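Local coordinates for protein homospermidine synthase (Legionella pneumophila subsp. pneumophila str. Philadelphia 1, PDB 2PH5) that binds NAD in a Rossmann-type domain and probably makes the polyamine homospermidine, as a homospermidine synthase, at residues F33-I38 with S399-I404; Q149-I154 with I404-E409. One frame throughout, in Å; residues are numbered along the deposited sequence.

Interaction 1 (F33-I38 with S399-I404)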
# COMPACT_ATOMS: atom_id res chain seq x y z
N PHE A 33 -34.02 14.98 -9.36
CA PHE A 33 -34.94 15.06 -10.49
C PHE A 33 -35.54 13.70 -10.78
O PHE A 33 -36.51 13.59 -11.52
CB PHE A 33 -34.22 15.60 -11.72
CG PHE A 33 -33.86 17.05 -11.60
CD1 PHE A 33 -34.86 18.02 -11.62
CD2 PHE A 33 -32.54 17.44 -11.44
CE1 PHE A 33 -34.54 19.37 -11.47
CE2 PHE A 33 -32.21 18.79 -11.30
CZ PHE A 33 -33.21 19.75 -11.31
N GLU A 34 -34.97 12.66 -10.18
CA GLU A 34 -35.47 11.31 -10.39
C GLU A 34 -36.60 11.00 -9.41
O GLU A 34 -37.51 10.24 -9.73
CB GLU A 34 -34.33 10.31 -10.20
CG GLU A 34 -34.67 8.88 -10.60
CD GLU A 34 -33.55 7.90 -10.28
OE1 GLU A 34 -32.36 8.30 -10.38
OE2 GLU A 34 -33.84 6.74 -9.95
N LYS A 35 -36.54 11.60 -8.22
CA LYS A 35 -37.54 11.38 -7.20
C LYS A 35 -38.53 12.54 -7.03
O LYS A 35 -39.54 12.40 -6.34
CB LYS A 35 -36.86 11.12 -5.86
CG LYS A 35 -36.28 9.73 -5.72
CD LYS A 35 -37.38 8.78 -5.35
CE LYS A 35 -36.84 7.45 -4.93
NZ LYS A 35 -37.99 6.57 -4.59
N PHE A 36 -38.25 13.67 -7.66
CA PHE A 36 -39.13 14.82 -7.53
C PHE A 36 -39.62 15.35 -8.86
O PHE A 36 -38.86 15.49 -9.81
CB PHE A 36 -38.42 15.93 -6.75
CG PHE A 36 -38.19 15.60 -5.32
CD1 PHE A 36 -39.18 15.81 -4.37
CD2 PHE A 36 -36.99 15.02 -4.91
CE1 PHE A 36 -38.99 15.45 -3.04
CE2 PHE A 36 -36.79 14.66 -3.58
CZ PHE A 36 -37.78 14.88 -2.64
N ASP A 37 -40.92 15.63 -8.92
CA ASP A 37 -41.54 16.18 -10.13
C ASP A 37 -41.40 17.68 -10.01
O ASP A 37 -42.37 18.44 -10.01
CB ASP A 37 -43.02 15.79 -10.20
CG ASP A 37 -43.72 16.40 -11.39
OD1 ASP A 37 -43.13 16.37 -12.50
OD2 ASP A 37 -44.85 16.89 -11.23
N ILE A 38 -40.14 18.10 -9.90
CA ILE A 38 -39.79 19.49 -9.73
C ILE A 38 -39.20 20.08 -11.00
O ILE A 38 -38.74 19.35 -11.89
CB ILE A 38 -38.80 19.60 -8.55
CG1 ILE A 38 -38.74 21.03 -8.04
CG2 ILE A 38 -37.42 19.13 -8.98
CD1 ILE A 38 -37.94 21.17 -6.76
N SER A 399 -28.65 7.68 0.30
CA SER A 399 -29.02 7.94 1.69
C SER A 399 -29.58 9.35 1.89
O SER A 399 -30.57 9.55 2.59
CB SER A 399 -27.80 7.74 2.59
OG SER A 399 -27.16 6.51 2.29
N MSE A 400 -28.92 10.32 1.27
CA MSE A 400 -29.36 11.70 1.38
C MSE A 400 -30.73 11.96 0.77
O MSE A 400 -31.59 12.57 1.41
CB MSE A 400 -28.34 12.62 0.73
CG MSE A 400 -26.99 12.54 1.38
SE MSE A 400 -26.12 14.24 1.35
CE MSE A 400 -26.91 14.97 2.96
N ILE A 401 -30.94 11.49 -0.45
CA ILE A 401 -32.22 11.69 -1.11
C ILE A 401 -33.30 11.03 -0.25
O ILE A 401 -34.42 11.51 -0.21
CB ILE A 401 -32.24 11.10 -2.57
CG1 ILE A 401 -33.41 11.69 -3.38
CG2 ILE A 401 -32.45 9.58 -2.52
CD1 ILE A 401 -33.32 13.19 -3.63
N SER A 402 -32.96 9.94 0.44
CA SER A 402 -33.94 9.27 1.30
C SER A 402 -34.21 10.16 2.50
O SER A 402 -35.36 10.39 2.88
CB SER A 402 -33.43 7.91 1.79
OG SER A 402 -33.05 7.07 0.73
N GLY A 403 -33.13 10.65 3.11
CA GLY A 403 -33.26 11.53 4.26
C GLY A 403 -34.02 12.79 3.91
O GLY A 403 -34.81 13.29 4.72
N ILE A 404 -33.79 13.32 2.71
CA ILE A 404 -34.47 14.52 2.26
C ILE A 404 -35.97 14.25 2.17
O ILE A 404 -36.78 15.06 2.62
CB ILE A 404 -33.94 15.00 0.86
CG1 ILE A 404 -32.49 15.49 0.99
CG2 ILE A 404 -34.83 16.11 0.30
CD1 ILE A 404 -31.84 15.93 -0.33
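I401 CD1 meets the edge of the F36 ring. It lies near the ring plane, 3.8 Å from F36 CE2. I404 comes to the same ring obliquely, and its CG2 is 4.3 Å from F36 CZ. F16, on the first strand of the NAD-binding domain, adds an edge-to-face ring contact with F36. The ring is therefore set among aliphatic branches and a second aromatic ring.

F36 is the first residue past helix 23-35 to leave helical geometry. Its side chain still points to helix 391-408. CG stands beside the backbone N (chi1 -68°), which carries the far end of the ring across to the isoleucines. I401 reaches back and meets the ring through CD1. The two side chains run past each other in opposite directions.

K35 adds the aliphatic base of its chain: its CG is 4.2 Å from I401 CG1. The chain bends at chi2 (-81°) and takes NZ away from 399-404, past I405 of the same helix. I429 of helix 423-430 also touches K35. I401 packs further on L31 and I32 of helix 23-35, and I404 on F86 and I88 of strand 86-89.

The contact is carbon against carbon. Even the lysine contributes a methylene, CG. Shape and burial, rather than directed polar bonds, join the end of helix 23-35 to helix 391-408.

Interaction 2 (Q149-I154 with I404-E409)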
# COMPACT_ATOMS: atom_id res chain seq x y z
N GLN A 149 -37.61 24.40 15.82
CA GLN A 149 -38.82 23.65 15.53
C GLN A 149 -38.66 22.86 14.24
O GLN A 149 -38.93 21.65 14.19
CB GLN A 149 -40.01 24.61 15.42
CG GLN A 149 -41.30 24.13 16.08
CD GLN A 149 -42.28 23.48 15.11
OE1 GLN A 149 -42.72 24.11 14.14
NE2 GLN A 149 -42.63 22.22 15.37
N LYS A 150 -38.22 23.54 13.19
CA LYS A 150 -38.02 22.93 11.88
C LYS A 150 -37.01 21.79 11.90
O LYS A 150 -36.00 21.85 12.60
CB LYS A 150 -37.62 24.01 10.87
CG LYS A 150 -38.80 24.80 10.35
CD LYS A 150 -39.69 23.87 9.55
CE LYS A 150 -40.95 24.54 9.10
NZ LYS A 150 -41.76 23.55 8.34
N THR A 151 -37.29 20.75 11.12
CA THR A 151 -36.42 19.58 11.06
C THR A 151 -35.06 19.83 10.41
O THR A 151 -34.95 20.48 9.38
CB THR A 151 -37.11 18.41 10.32
OG1 THR A 151 -38.31 18.06 11.01
CG2 THR A 151 -36.20 17.20 10.24
N ALA A 152 -34.02 19.31 11.05
CA ALA A 152 -32.67 19.44 10.56
C ALA A 152 -31.99 18.09 10.75
O ALA A 152 -31.53 17.78 11.86
CB ALA A 152 -31.93 20.53 11.34
N LEU A 153 -31.96 17.30 9.69
CA LEU A 153 -31.36 15.97 9.71
C LEU A 153 -29.85 16.11 9.53
O LEU A 153 -29.39 16.60 8.50
CB LEU A 153 -31.93 15.11 8.57
CG LEU A 153 -31.64 13.60 8.60
CD1 LEU A 153 -32.23 13.00 9.87
CD2 LEU A 153 -32.22 12.93 7.37
N ILE A 154 -29.09 15.68 10.53
CA ILE A 154 -27.64 15.81 10.45
C ILE A 154 -26.88 14.51 10.22
O ILE A 154 -27.39 13.42 10.48
CB ILE A 154 -27.09 16.48 11.73
CG1 ILE A 154 -27.49 15.66 12.96
CG2 ILE A 154 -27.63 17.90 11.83
CD1 ILE A 154 -26.97 16.21 14.28
N ILE A 404 -33.79 13.32 2.71
CA ILE A 404 -34.47 14.52 2.26
C ILE A 404 -35.97 14.25 2.17
O ILE A 404 -36.78 15.06 2.62
CB ILE A 404 -33.94 15.00 0.86
CG1 ILE A 404 -32.49 15.49 0.99
CG2 ILE A 404 -34.83 16.11 0.30
CD1 ILE A 404 -31.84 15.93 -0.33
N ILE A 405 -36.35 13.11 1.62
CA ILE A 405 -37.76 12.77 1.51
C ILE A 405 -38.38 12.61 2.89
O ILE A 405 -39.54 12.96 3.10
CB ILE A 405 -37.98 11.46 0.73
CG1 ILE A 405 -37.39 11.59 -0.68
CG2 ILE A 405 -39.47 11.14 0.65
CD1 ILE A 405 -37.27 10.27 -1.40
N TRP A 406 -37.61 12.07 3.83
CA TRP A 406 -38.10 11.86 5.18
C TRP A 406 -38.41 13.18 5.86
O TRP A 406 -39.47 13.35 6.47
CB TRP A 406 -37.05 11.11 6.02
CG TRP A 406 -37.55 10.77 7.40
CD1 TRP A 406 -38.32 9.69 7.76
CD2 TRP A 406 -37.35 11.53 8.60
NE1 TRP A 406 -38.62 9.74 9.10
CE2 TRP A 406 -38.04 10.86 9.64
CE3 TRP A 406 -36.67 12.71 8.90
CZ2 TRP A 406 -38.06 11.33 10.96
CZ3 TRP A 406 -36.69 13.19 10.22
CH2 TRP A 406 -37.38 12.50 11.23
N ALA A 407 -37.49 14.13 5.74
CA ALA A 407 -37.66 15.43 6.35
C ALA A 407 -38.87 16.18 5.81
O ALA A 407 -39.58 16.85 6.56
CB ALA A 407 -36.39 16.26 6.16
N ILE A 408 -39.13 16.07 4.51
CA ILE A 408 -40.27 16.75 3.92
C ILE A 408 -41.60 16.34 4.56
O ILE A 408 -42.46 17.18 4.81
CB ILE A 408 -40.34 16.52 2.39
CG1 ILE A 408 -39.14 17.19 1.73
CG2 ILE A 408 -41.65 17.06 1.82
CD1 ILE A 408 -39.02 16.93 0.25
N GLU A 409 -41.79 15.05 4.84
CA GLU A 409 -43.04 14.64 5.45
C GLU A 409 -42.97 14.65 6.98
O GLU A 409 -43.89 14.20 7.66
CB GLU A 409 -43.46 13.26 4.93
CG GLU A 409 -42.53 12.13 5.26
CD GLU A 409 -43.11 10.78 4.88
OE1 GLU A 409 -43.27 10.52 3.66
OE2 GLU A 409 -43.41 9.98 5.79
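T151 CG2 touches both W406 and A407, at the C-terminal end of helix 391-408. This helix packs against the parallel sheet of the Rossmann-type domain, and strand 152-153 belongs to that sheet. The methyl lies 4.0 Å from W406 CZ3 and 4.2 Å from A407 CB. It comes to the indole obliquely, and the two side chains cross at about a right angle. L153 adds a looser touch on the same indole atom, with its CD1 4.5 Å from W406 CZ3. The backbones come nearest at T151 and A407, whose CA atoms are 6.4 Å apart. A407 CB points toward the 149-154 segment.

The indole is placed by its first torsion. CG is anti to the backbone N (chi1 -176°), and the six-membered ring reaches T151 and L153. H410 stacks on the indole, Y425 meets it edge-to-face, and V416 of strand 415-416 touches it too. L153 also packs on V416 and on I111 of strand 109-112, the strands that flank its own.

All four touching residues are buried. The one side-chain hydroxyl among them has its partner just beyond the helix. T151 CG2 stands anti to N (chi1, measured to OG1, is -61°). The methyl thus serves the apolar contact, while OG1 hydrogen-bonds to the backbone O of H410.

Overall arrangement
Both contacts use helix 391-408 and share I404. Their centres lie about 12 Å apart, on the same side of the chain's centre. Along the chain the order is 33-38, 149-154, 399-404, 404-409, so the two pairings cross. They also touch each other: F36 CE1 is 3.6 Å from I408 CD1, and G403 CA is 3.6 Å from L153 CD2. A helix late in the chain thus packs against a helix end and a strand of the NAD-binding part. One edge of the parallel sheet, within this chain, is strand 415-416, which follows this helix. The late chain segment therefore helps complete the Rossmann-type domain. Bound NAD is about 11 Å from the L153 side chain and about 12 Å from that of I404.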